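Local coordinates for protein phosphodiesterase (Candida albicans, PDB 6CPU) that belongs to the phosphodiesterase family of the HD clan, a mostly helical fold that here holds a zinc ion and a magnesium ion, at residues A332-N335 with P336-L340; T410-S413 with L414-S418; A421-M424 with G425-N428; H446-T449 with V450-I453. All blocks are in the same frame, centred on the assembly; numbering follows the deposited sequence.

Contact 1: A332-N335 with P336-L340; sequences ASLN and PIQTL
The side-chain amides of Asn335 and Gln338 lie stacked, their planes 26° apart. Asn335 CG sits 3.4 Å from Gln338 NE2. The long axes of the two side chains cross at about a right angle. Ile337 touches the same asparagine through its methyl, with CG2 3.6 Å from Asn335 OD1. Asn335 CG lies between the backbone N and the carbonyl carbon (chi1 78°), a crowded position that turns OD1 toward the first turn of the helix. There OD1 accepts from Gln338 N at 2.9 Å, nearly along its C=O axis. Gln338 answers with its own side chain: OE1 accepts from Asn335 N at 3.1 Å, and that donor stands above the plane of the glutamine amide. The reciprocal pair is a capping box, with Asn335 as N-cap of helix 336-348 and Pro336 as the first helical residue. The two amide nitrogens, Asn335 ND2 and Gln338 NE2, are 3.3 Å apart. Both donate to Ile403 O in a neighbouring loop, so the stack is held at its nitrogen ends as well. Asn335 O is gripped twice by Thr339. Thr339 N reaches Asn335 O at 2.8 Å, and Thr339 OG1 donates to Asn335 O at 2.6 Å from above the carbonyl plane. Leu334 is buried and brings CD2 to 3.8 Å from Gln338 OE1. It also packs on Leu290 of helix 276-292 and on Leu457 of helix 446-462, while Leu334 O bonds to Ser295 OG.

Contact 2: T410-S413 with L414-S418; sequences TIRS and LIISS
Ile416 CD1 sits over the centre of one face of the Arg412 guanidinium, 3.9 Å above its plane. The contact belongs to the first turns of helix 411-421, with Thr410 as N-cap. The Arg412 chain is extended from CG to NE and runs beside Ile416, both pointing the same way. On the buried side, Ile411 CG2 meets Ile415 CD1 at 3.7 Å, the two side chains crossing at a slant. A looser touch joins Ile411 CD1 to Leu414 CD2 at 4.1 Å, here side by side. Backbone bonds from residues 414 to 417 back to residues 410 to 413 set this spacing. The cap holds the start: Thr410 OG1 accepts from Ser413 N at 3.1 Å in a nearly straight bond, 166° at the hydrogen. Further out, Ile387 of helix 377-394 touches Arg412, Ile415 and Ile416. Leu414 faces Val450 of helix 446-462, and Ile411 rests on Ile337 of helix 336-348. One turn further on, Leu414 O takes two donors from one residue: Ser418 N at 3.0 Å and Ser418 OG at 2.9 Å reach it from opposite faces of the carbonyl plane.

Contact 3: A421-M424 with G425-N428; sequences ATDM and GEHN
The backbone from Asp423 to His427 turns tightly, with Glu426 N bonding to Asp423 O at 3.0 Å and His427 N to Met424 O at 3.2 Å. In both bonds the acceptor lies three residues back. The Asp423 side chain strengthens the turn. Its CG is anti to the backbone N (chi1 -180°), which carries OD1 alongside the chain to accept from Gly425 N at 3.0 Å. The bond is moderately bent, with an angle of 145° at the hydrogen, and Gly425 N meets OD1 from above the carboxylate plane. A side-chain oxygen bonded to the second residue on makes this an Asx turn. It lies in the short link between helices 411-421 and 427-438, and Glu426 follows as N-cap of the second helix. The other carboxylate oxygen, Asp423 OD2, has its main partner in Ser376 OG, and OD1 has a weak further bond to Asn358 ND2. The first torsion of Glu426 (chi1 -56°) puts CG beside its own backbone N, 3.4 Å from Asp423 OD2; the bend at chi2 then turns the carboxylate. That group stays near, with Glu426 OE2 4.1 Å from Asp423 OD2, a pair of like charges. Beyond the turn, Met424 and His427 run side by side. Met424 SD lies at the ring edge, 4.8 Å from the His427 centroid, and its methyl CE is 3.5 Å from His427 ND1. The buried His427 ring also meets the ring of Phe536 and touches Lys459. Thr422, just before the turn, packs on the zinc ligand Asp462.

Contact 4: H446-T449 with V450-I453; sequences HDNT and VKLI
Val450 sets its CG2 methyl over one face of the His446 ring, a CH-pi contact of 4.0 Å to the centroid. The methyl stands off-centre, about equally near CE1 and NE2. Val450 CG1 is anti to the backbone N (chi1 168°), which leaves CG2 beside that nitrogen and turned back to the preceding turn. Val450 N bonds to His446 O at 2.9 Å. Lys451 comes next and runs alongside Asn448, its CD 3.7 Å from Asn448 OD1. Its NZ stays 7.0 Å from Asp447 OD2, too far for a salt bridge. Asp447 OD1 instead bonds to Ser407 OG. All of this lies in the opening turns of helix 446-462, where each amide of residues 450 to 453 bonds to the carbonyl four residues back. Asn445, just before the helix, has two bonds to this turn: OD1 accepts from Asn448 N, and Asn445 O bonds to Thr449 OG1. The bond from Leu452 N to Asn448 O (3.1 Å) is the most bent of the four, 145° at the hydrogen. The Leu452 side chain leaves the helix to pack on Arg433 and Phe437 of helix 427-438. Ile453 N, by contrast, gives an almost straight bond of 175° to Thr449 O at 3.0 Å. Ile453 CG1 lies against that same oxygen, Thr449 O, at 3.3 Å.

In the fold
Contacts 1, 2 and 4 sit at the starts of three helices that pack together. All three touch one another; the centre of contact 4 is 11 Å from those of contacts 1 and 2, which are themselves 13 Å apart. Val450 joins all three: its CG2 is 3.6 Å from Gln338 OE1, and its CG1 is 4.0 Å from Leu414 CD2. Contacts 1 and 2 also meet, where Ile411 CD1 is 3.9 Å from Ile337 O. Contact 3 stands apart, at the other end of helix 411-421 and nearer the metals. The Asp423 side chain is about 7 Å from the magnesium ion. The zinc ligands are His278, His349, Asp350 and Asp462; helices 336-348 and 446-462 lead from contacts 1 and 4 toward this site.

Contact 1: A332-N335 with P336-L340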
ATOM      1  N   ALA A 332     -27.199  -8.067  -0.523  1.00 55.87           N
ATOM      2  CA  ALA A 332     -26.046  -8.043   0.362  1.00 51.98           C
ATOM      3  C   ALA A 332     -26.067  -6.737   1.146  1.00 48.88           C
ATOM      4  O   ALA A 332     -26.749  -5.785   0.761  1.00 46.30           O
ATOM      5  CB  ALA A 332     -24.761  -8.160  -0.443  1.00 52.30           C
ATOM      6  N   SER A 333     -25.322  -6.697   2.246  1.00 48.21           N
ATOM      7  CA  SER A 333     -25.258  -5.498   3.073  1.00 48.34           C
ATOM      8  C   SER A 333     -24.732  -4.311   2.265  1.00 46.17           C
ATOM      9  O   SER A 333     -25.326  -3.234   2.293  1.00 48.80           O
ATOM     10  CB  SER A 333     -24.386  -5.731   4.309  1.00 49.83           C
ATOM     11  OG  SER A 333     -24.932  -6.748   5.133  1.00 50.61           O
ATOM     12  N   LEU A 334     -23.636  -4.521   1.534  1.00 43.33           N
ATOM     13  CA  LEU A 334     -23.024  -3.462   0.727  1.00 40.49           C
ATOM     14  C   LEU A 334     -23.376  -3.608  -0.748  1.00 38.52           C
ATOM     15  O   LEU A 334     -23.182  -4.665  -1.345  1.00 37.95           O
ATOM     16  CB  LEU A 334     -21.498  -3.464   0.905  1.00 40.42           C
ATOM     17  CG  LEU A 334     -20.971  -3.289   2.333  1.00 39.97           C
ATOM     18  CD1 LEU A 334     -19.446  -3.314   2.364  1.00 41.01           C
ATOM     19  CD2 LEU A 334     -21.493  -1.996   2.942  1.00 40.79           C
ATOM     20  N   ASN A 335     -23.895  -2.534  -1.329  1.00 38.28           N
ATOM     21  CA  ASN A 335     -24.213  -2.485  -2.753  1.00 38.83           C
ATOM     22  C   ASN A 335     -22.936  -2.343  -3.626  1.00 38.51           C
ATOM     23  O   ASN A 335     -21.816  -2.305  -3.082  1.00 36.69           O
ATOM     24  CB  ASN A 335     -25.255  -1.380  -3.016  1.00 39.41           C
ATOM     25  CG  ASN A 335     -24.665   0.022  -3.033  1.00 41.30           C
ATOM     26  OD1 ASN A 335     -23.458   0.217  -2.866  1.00 40.94           O
ATOM     27  ND2 ASN A 335     -25.527   1.014  -3.248  1.00 42.03           N
ATOM     28  N   PRO A 336     -23.090  -2.294  -4.969  1.00 37.34           N
ATOM     29  CA  PRO A 336     -21.898  -2.308  -5.838  1.00 35.74           C
ATOM     30  C   PRO A 336     -20.925  -1.129  -5.673  1.00 36.49           C
ATOM     31  O   PRO A 336     -19.712  -1.357  -5.634  1.00 37.07           O
ATOM     32  CB  PRO A 336     -22.492  -2.316  -7.249  1.00 36.92           C
ATOM     33  CG  PRO A 336     -23.812  -3.010  -7.080  1.00 36.87           C
ATOM     34  CD  PRO A 336     -24.325  -2.533  -5.751  1.00 37.41           C
ATOM     35  N   ILE A 337     -21.430   0.100  -5.581  1.00 35.72           N
ATOM     36  CA  ILE A 337     -20.535   1.258  -5.409  1.00 36.72           C
ATOM     37  C   ILE A 337     -19.883   1.278  -4.025  1.00 35.01           C
ATOM     38  O   ILE A 337     -18.712   1.635  -3.901  1.00 35.26           O
ATOM     39  CB  ILE A 337     -21.206   2.609  -5.750  1.00 38.33           C
ATOM     40  CG1 ILE A 337     -20.132   3.692  -5.917  1.00 39.44           C
ATOM     41  CG2 ILE A 337     -22.232   3.016  -4.699  1.00 38.87           C
ATOM     42  CD1 ILE A 337     -20.627   4.933  -6.625  1.00 41.81           C
ATOM     43  N   GLN A 338     -20.622   0.870  -2.995  1.00 33.15           N
ATOM     44  CA  GLN A 338     -20.072   0.722  -1.651  1.00 32.59           C
ATOM     45  C   GLN A 338     -19.031  -0.392  -1.588  1.00 32.23           C
ATOM     46  O   GLN A 338     -18.049  -0.299  -0.847  1.00 28.96           O
ATOM     47  CB  GLN A 338     -21.175   0.412  -0.643  1.00 33.62           C
ATOM     48  CG  GLN A 338     -22.181   1.532  -0.459  1.00 33.85           C
ATOM     49  CD  GLN A 338     -23.537   1.025   0.004  1.00 34.46           C
ATOM     50  OE1 GLN A 338     -23.658  -0.089   0.524  1.00 33.23           O
ATOM     51  NE2 GLN A 338     -24.567   1.834  -0.204  1.00 35.77           N
ATOM     52  N   THR A 339     -19.268  -1.462  -2.342  1.00 30.53           N
ATOM     53  CA  THR A 339     -18.310  -2.558  -2.449  1.00 31.85           C
ATOM     54  C   THR A 339     -17.005  -2.050  -3.093  1.00 30.05           C
ATOM     55  O   THR A 339     -15.916  -2.359  -2.617  1.00 29.89           O
ATOM     56  CB  THR A 339     -18.900  -3.726  -3.277  1.00 33.53           C
ATOM     57  OG1 THR A 339     -20.070  -4.231  -2.619  1.00 34.43           O
ATOM     58  CG2 THR A 339     -17.897  -4.846  -3.439  1.00 33.45           C
ATOM     59  N   LEU A 340     -17.133  -1.274  -4.166  1.00 29.19           N
ATOM     60  CA  LEU A 340     -15.973  -0.664  -4.835  1.00 28.63           C
ATOM     61  C   LEU A 340     -15.239   0.287  -3.884  1.00 28.87           C
ATOM     62  O   LEU A 340     -14.012   0.264  -3.805  1.00 28.76           O
ATOM     63  CB  LEU A 340     -16.384   0.088  -6.101  1.00 27.80           C
ATOM     64  CG  LEU A 340     -15.258   0.786  -6.885  1.00 28.31           C
ATOM     65  CD1 LEU A 340     -14.201  -0.206  -7.325  1.00 27.63           C
ATOM     66  CD2 LEU A 340     -15.799   1.546  -8.090  1.00 28.63           C
TER

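Contact 2: T410-S413 with L414-S418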
ATOM      1  N   THR A 410     -20.664  10.797   0.699  1.00 35.34           N
ATOM      2  CA  THR A 410     -19.817  10.566  -0.469  1.00 33.05           C
ATOM      3  C   THR A 410     -18.899   9.373  -0.263  1.00 30.89           C
ATOM      4  O   THR A 410     -18.646   8.941   0.860  1.00 29.37           O
ATOM      5  CB  THR A 410     -18.927  11.787  -0.775  1.00 32.83           C
ATOM      6  OG1 THR A 410     -18.051  12.025   0.336  1.00 31.18           O
ATOM      7  CG2 THR A 410     -19.778  13.034  -1.040  1.00 33.69           C
ATOM      8  N   ILE A 411     -18.395   8.851  -1.371  1.00 29.69           N
ATOM      9  CA  ILE A 411     -17.427   7.768  -1.329  1.00 28.60           C
ATOM     10  C   ILE A 411     -16.112   8.277  -0.726  1.00 26.34           C
ATOM     11  O   ILE A 411     -15.441   7.540  -0.030  1.00 27.22           O
ATOM     12  CB  ILE A 411     -17.242   7.155  -2.734  1.00 29.56           C
ATOM     13  CG1 ILE A 411     -18.526   6.397  -3.145  1.00 30.07           C
ATOM     14  CG2 ILE A 411     -16.030   6.236  -2.810  1.00 28.59           C
ATOM     15  CD1 ILE A 411     -18.819   5.153  -2.326  1.00 31.16           C
ATOM     16  N   ARG A 412     -15.767   9.539  -0.960  1.00 26.04           N
ATOM     17  CA  ARG A 412     -14.653  10.173  -0.233  1.00 25.54           C
ATOM     18  C   ARG A 412     -14.793   9.962   1.280  1.00 24.64           C
ATOM     19  O   ARG A 412     -13.899   9.420   1.935  1.00 25.06           O
ATOM     20  CB  ARG A 412     -14.556  11.671  -0.586  1.00 26.08           C
ATOM     21  CG  ARG A 412     -13.473  12.416   0.183  1.00 26.63           C
ATOM     22  CD  ARG A 412     -13.277  13.845  -0.259  1.00 27.30           C
ATOM     23  NE  ARG A 412     -12.405  14.549   0.682  1.00 28.71           N
ATOM     24  CZ  ARG A 412     -12.792  15.084   1.840  1.00 29.50           C
ATOM     25  NH1 ARG A 412     -14.060  15.013   2.233  1.00 29.00           N
ATOM     26  NH2 ARG A 412     -11.900  15.698   2.613  1.00 30.36           N
ATOM     27  N   SER A 413     -15.938  10.357   1.831  1.00 25.34           N
ATOM     28  CA  SER A 413     -16.203  10.217   3.269  1.00 24.97           C
ATOM     29  C   SER A 413     -16.213   8.771   3.736  1.00 24.75           C
ATOM     30  O   SER A 413     -15.750   8.472   4.830  1.00 25.54           O
ATOM     31  CB  SER A 413     -17.535  10.892   3.637  1.00 26.85           C
ATOM     32  OG  SER A 413     -17.444  12.286   3.452  1.00 27.25           O
ATOM     33  N   LEU A 414     -16.736   7.869   2.904  1.00 25.89           N
ATOM     34  CA  LEU A 414     -16.760   6.450   3.249  1.00 26.41           C
ATOM     35  C   LEU A 414     -15.349   5.880   3.285  1.00 24.77           C
ATOM     36  O   LEU A 414     -15.014   5.116   4.186  1.00 27.28           O
ATOM     37  CB  LEU A 414     -17.624   5.665   2.262  1.00 28.42           C
ATOM     38  CG  LEU A 414     -17.710   4.147   2.471  1.00 30.55           C
ATOM     39  CD1 LEU A 414     -18.139   3.797   3.885  1.00 30.64           C
ATOM     40  CD2 LEU A 414     -18.668   3.545   1.446  1.00 31.02           C
ATOM     41  N   ILE A 415     -14.525   6.267   2.312  1.00 23.84           N
ATOM     42  CA  ILE A 415     -13.130   5.812   2.275  1.00 22.60           C
ATOM     43  C   ILE A 415     -12.363   6.296   3.515  1.00 21.94           C
ATOM     44  O   ILE A 415     -11.613   5.517   4.126  1.00 22.08           O
ATOM     45  CB  ILE A 415     -12.436   6.238   0.963  1.00 22.56           C
ATOM     46  CG1 ILE A 415     -13.015   5.434  -0.209  1.00 22.97           C
ATOM     47  CG2 ILE A 415     -10.926   6.028   1.070  1.00 21.84           C
ATOM     48  CD1 ILE A 415     -12.585   5.892  -1.585  1.00 23.20           C
ATOM     49  N   ILE A 416     -12.548   7.568   3.888  1.00 21.94           N
ATOM     50  CA  ILE A 416     -11.900   8.136   5.081  1.00 22.99           C
ATOM     51  C   ILE A 416     -12.314   7.356   6.324  1.00 23.33           C
ATOM     52  O   ILE A 416     -11.480   6.944   7.137  1.00 21.86           O
ATOM     53  CB  ILE A 416     -12.245   9.632   5.266  1.00 23.61           C
ATOM     54  CG1 ILE A 416     -11.601  10.452   4.134  1.00 23.20           C
ATOM     55  CG2 ILE A 416     -11.812  10.121   6.647  1.00 23.45           C
ATOM     56  CD1 ILE A 416     -12.132  11.861   4.006  1.00 23.59           C
ATOM     57  N   SER A 417     -13.621   7.161   6.460  1.00 24.81           N
ATOM     58  CA  SER A 417     -14.169   6.412   7.581  1.00 26.25           C
ATOM     59  C   SER A 417     -13.519   5.029   7.705  1.00 24.83           C
ATOM     60  O   SER A 417     -13.077   4.630   8.783  1.00 25.72           O
ATOM     61  CB  SER A 417     -15.696   6.293   7.416  1.00 27.47           C
ATOM     62  OG  SER A 417     -16.213   5.307   8.279  1.00 31.84           O
ATOM     63  N   SER A 418     -13.430   4.309   6.593  1.00 25.95           N
ATOM     64  CA  SER A 418     -12.913   2.938   6.609  1.00 24.75           C
ATOM     65  C   SER A 418     -11.408   2.929   6.906  1.00 24.38           C
ATOM     66  O   SER A 418     -10.926   2.109   7.695  1.00 22.86           O
ATOM     67  CB  SER A 418     -13.230   2.220   5.294  1.00 25.44           C
ATOM     68  OG  SER A 418     -14.621   2.335   4.969  1.00 27.03           O
TER

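Contact 3: A421-M424 with G425-N428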
ATOM      1  N   ALA A 421     -10.887   3.631  10.526  1.00 26.93           N
ATOM      2  CA  ALA A 421     -11.315   2.471  11.303  1.00 27.24           C
ATOM      3  C   ALA A 421     -10.214   1.437  11.558  1.00 29.20           C
ATOM      4  O   ALA A 421     -10.339   0.631  12.487  1.00 30.44           O
ATOM      5  CB  ALA A 421     -12.512   1.822  10.631  1.00 27.66           C
ATOM      6  N   THR A 422      -9.133   1.452  10.771  1.00 27.86           N
ATOM      7  CA  THR A 422      -8.048   0.479  10.960  1.00 28.15           C
ATOM      8  C   THR A 422      -7.097   0.791  12.110  1.00 28.58           C
ATOM      9  O   THR A 422      -6.180   0.025  12.354  1.00 29.19           O
ATOM     10  CB  THR A 422      -7.211   0.267   9.679  1.00 28.44           C
ATOM     11  OG1 THR A 422      -6.528   1.483   9.341  1.00 26.33           O
ATOM     12  CG2 THR A 422      -8.113  -0.155   8.523  1.00 27.48           C
ATOM     13  N   ASP A 423      -7.308   1.916  12.792  1.00 29.46           N
ATOM     14  CA  ASP A 423      -6.558   2.276  13.991  1.00 30.72           C
ATOM     15  C   ASP A 423      -6.890   1.328  15.146  1.00 32.51           C
ATOM     16  O   ASP A 423      -8.006   1.342  15.662  1.00 30.79           O
ATOM     17  CB  ASP A 423      -6.891   3.716  14.400  1.00 30.39           C
ATOM     18  CG  ASP A 423      -6.145   4.174  15.650  1.00 30.86           C
ATOM     19  OD1 ASP A 423      -5.188   3.496  16.068  1.00 32.23           O
ATOM     20  OD2 ASP A 423      -6.522   5.228  16.206  1.00 32.84           O
ATOM     21  N   MET A 424      -5.909   0.533  15.552  1.00 34.86           N
ATOM     22  CA  MET A 424      -6.118  -0.459  16.616  1.00 39.93           C
ATOM     23  C   MET A 424      -6.299   0.162  18.000  1.00 40.76           C
ATOM     24  O   MET A 424      -6.834  -0.491  18.897  1.00 43.73           O
ATOM     25  CB  MET A 424      -4.984  -1.488  16.633  1.00 40.96           C
ATOM     26  CG  MET A 424      -5.042  -2.464  15.464  1.00 43.10           C
ATOM     27  SD  MET A 424      -6.524  -3.504  15.457  1.00 47.06           S
ATOM     28  CE  MET A 424      -6.082  -4.714  16.706  1.00 47.19           C
ATOM     29  N   GLY A 425      -5.872   1.412  18.175  1.00 40.05           N
ATOM     30  CA  GLY A 425      -6.190   2.166  19.385  1.00 40.88           C
ATOM     31  C   GLY A 425      -7.676   2.452  19.548  1.00 41.21           C
ATOM     32  O   GLY A 425      -8.112   2.858  20.626  1.00 42.53           O
ATOM     33  N   GLU A 426      -8.454   2.261  18.479  1.00 41.41           N
ATOM     34  CA  GLU A 426      -9.907   2.434  18.514  1.00 42.98           C
ATOM     35  C   GLU A 426     -10.646   1.105  18.345  1.00 42.68           C
ATOM     36  O   GLU A 426     -11.846   1.101  18.079  1.00 40.86           O
ATOM     37  CB  GLU A 426     -10.353   3.372  17.393  1.00 45.48           C
ATOM     38  CG  GLU A 426      -9.689   4.733  17.411  1.00 49.04           C
ATOM     39  CD  GLU A 426     -10.026   5.513  18.660  1.00 51.88           C
ATOM     40  OE1 GLU A 426     -11.234   5.653  18.960  1.00 52.09           O
ATOM     41  OE2 GLU A 426      -9.080   5.974  19.338  1.00 54.34           O
ATOM     42  N   HIS A 427      -9.926  -0.007  18.485  1.00 44.28           N
ATOM     43  CA  HIS A 427     -10.481  -1.351  18.282  1.00 46.07           C
ATOM     44  C   HIS A 427     -11.737  -1.574  19.124  1.00 47.76           C
ATOM     45  O   HIS A 427     -12.767  -2.018  18.609  1.00 44.03           O
ATOM     46  CB  HIS A 427      -9.428  -2.404  18.629  1.00 48.29           C
ATOM     47  CG  HIS A 427      -9.900  -3.817  18.470  1.00 52.21           C
ATOM     48  ND1 HIS A 427      -9.498  -4.625  17.429  1.00 53.05           N
ATOM     49  CD2 HIS A 427     -10.729  -4.571  19.231  1.00 54.30           C
ATOM     50  CE1 HIS A 427     -10.064  -5.812  17.549  1.00 54.43           C
ATOM     51  NE2 HIS A 427     -10.819  -5.805  18.633  1.00 54.78           N
ATOM     52  N   ASN A 428     -11.641  -1.251  20.412  1.00 49.11           N
ATOM     53  CA  ASN A 428     -12.747  -1.465  21.353  1.00 50.44           C
ATOM     54  C   ASN A 428     -14.013  -0.689  20.991  1.00 51.21           C
ATOM     55  O   ASN A 428     -15.125  -1.180  21.200  1.00 51.52           O
ATOM     56  CB  ASN A 428     -12.318  -1.118  22.786  1.00 51.43           C
ATOM     57  CG  ASN A 428     -11.275  -2.079  23.340  1.00 52.21           C
ATOM     58  OD1 ASN A 428     -10.555  -1.749  24.281  1.00 55.20           O
ATOM     59  ND2 ASN A 428     -11.197  -3.274  22.767  1.00 53.34           N
TER

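Contact 4: H446-T449 with V450-I453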
ATOM      1  N   HIS A 446     -29.155   4.404   7.399  1.00 47.55           N
ATOM      2  CA  HIS A 446     -28.502   3.648   6.333  1.00 47.96           C
ATOM      3  C   HIS A 446     -27.024   4.046   6.178  1.00 46.99           C
ATOM      4  O   HIS A 446     -26.153   3.180   6.129  1.00 45.67           O
ATOM      5  CB  HIS A 446     -29.249   3.814   5.007  1.00 47.50           C
ATOM      6  CG  HIS A 446     -28.712   2.949   3.912  1.00 49.35           C
ATOM      7  ND1 HIS A 446     -28.569   1.586   4.049  1.00 51.05           N
ATOM      8  CD2 HIS A 446     -28.275   3.250   2.668  1.00 50.86           C
ATOM      9  CE1 HIS A 446     -28.069   1.082   2.937  1.00 51.02           C
ATOM     10  NE2 HIS A 446     -27.881   2.071   2.081  1.00 52.36           N
ATOM     11  N   ASP A 447     -26.755   5.350   6.121  1.00 46.78           N
ATOM     12  CA  ASP A 447     -25.383   5.865   5.996  1.00 45.71           C
ATOM     13  C   ASP A 447     -24.451   5.284   7.064  1.00 45.15           C
ATOM     14  O   ASP A 447     -23.400   4.725   6.737  1.00 44.25           O
ATOM     15  CB  ASP A 447     -25.368   7.397   6.057  1.00 47.17           C
ATOM     16  CG  ASP A 447     -25.918   8.048   4.792  1.00 48.93           C
ATOM     17  OD1 ASP A 447     -26.335   7.323   3.858  1.00 51.29           O
ATOM     18  OD2 ASP A 447     -25.925   9.297   4.722  1.00 48.48           O
ATOM     19  N   ASN A 448     -24.837   5.393   8.334  1.00 43.31           N
ATOM     20  CA  ASN A 448     -24.005   4.875   9.429  1.00 43.48           C
ATOM     21  C   ASN A 448     -23.937   3.345   9.487  1.00 42.39           C
ATOM     22  O   ASN A 448     -22.995   2.784  10.049  1.00 40.79           O
ATOM     23  CB  ASN A 448     -24.450   5.444  10.779  1.00 44.42           C
ATOM     24  CG  ASN A 448     -24.229   6.940  10.883  1.00 45.10           C
ATOM     25  OD1 ASN A 448     -23.294   7.485  10.298  1.00 45.13           O
ATOM     26  ND2 ASN A 448     -25.090   7.614  11.632  1.00 45.69           N
ATOM     27  N   THR A 449     -24.927   2.675   8.905  1.00 41.79           N
ATOM     28  CA  THR A 449     -24.900   1.217   8.760  1.00 41.10           C
ATOM     29  C   THR A 449     -23.869   0.792   7.706  1.00 38.40           C
ATOM     30  O   THR A 449     -23.099  -0.140   7.927  1.00 37.60           O
ATOM     31  CB  THR A 449     -26.299   0.668   8.395  1.00 43.17           C
ATOM     32  OG1 THR A 449     -27.199   0.916   9.484  1.00 42.90           O
ATOM     33  CG2 THR A 449     -26.259  -0.832   8.116  1.00 43.49           C
ATOM     34  N   VAL A 450     -23.868   1.474   6.568  1.00 37.70           N
ATOM     35  CA  VAL A 450     -22.860   1.237   5.523  1.00 36.70           C
ATOM     36  C   VAL A 450     -21.454   1.472   6.100  1.00 35.42           C
ATOM     37  O   VAL A 450     -20.568   0.632   5.937  1.00 32.48           O
ATOM     38  CB  VAL A 450     -23.113   2.122   4.281  1.00 37.49           C
ATOM     39  CG1 VAL A 450     -21.927   2.104   3.320  1.00 37.39           C
ATOM     40  CG2 VAL A 450     -24.375   1.667   3.556  1.00 38.40           C
ATOM     41  N   LYS A 451     -21.276   2.589   6.807  1.00 34.41           N
ATOM     42  CA  LYS A 451     -19.995   2.907   7.449  1.00 35.00           C
ATOM     43  C   LYS A 451     -19.524   1.819   8.390  1.00 34.00           C
ATOM     44  O   LYS A 451     -18.352   1.464   8.392  1.00 31.84           O
ATOM     45  CB  LYS A 451     -20.079   4.210   8.246  1.00 36.38           C
ATOM     46  CG  LYS A 451     -19.951   5.479   7.432  1.00 37.52           C
ATOM     47  CD  LYS A 451     -20.265   6.677   8.311  1.00 39.50           C
ATOM     48  CE  LYS A 451     -19.477   7.899   7.901  1.00 42.30           C
ATOM     49  NZ  LYS A 451     -20.065   9.135   8.493  1.00 43.11           N
ATOM     50  N   LEU A 452     -20.431   1.298   9.212  1.00 34.89           N
ATOM     51  CA  LEU A 452     -20.044   0.321  10.219  1.00 34.34           C
ATOM     52  C   LEU A 452     -19.667  -1.017   9.598  1.00 33.18           C
ATOM     53  O   LEU A 452     -18.664  -1.613   9.984  1.00 34.80           O
ATOM     54  CB  LEU A 452     -21.158   0.120  11.256  1.00 36.17           C
ATOM     55  CG  LEU A 452     -20.845  -0.901  12.352  1.00 36.62           C
ATOM     56  CD1 LEU A 452     -19.721  -0.430  13.264  1.00 37.49           C
ATOM     57  CD2 LEU A 452     -22.103  -1.205  13.164  1.00 38.69           C
ATOM     58  N   ILE A 453     -20.472  -1.504   8.661  1.00 33.69           N
ATOM     59  CA  ILE A 453     -20.152  -2.767   8.001  1.00 34.01           C
ATOM     60  C   ILE A 453     -18.818  -2.636   7.261  1.00 32.31           C
ATOM     61  O   ILE A 453     -17.950  -3.496   7.378  1.00 32.60           O
ATOM     62  CB  ILE A 453     -21.246  -3.223   7.013  1.00 34.58           C
ATOM     63  CG1 ILE A 453     -22.588  -3.438   7.735  1.00 36.81           C
ATOM     64  CG2 ILE A 453     -20.820  -4.505   6.313  1.00 34.70           C
ATOM     65  CD1 ILE A 453     -22.483  -4.257   8.999  1.00 37.33           C
TER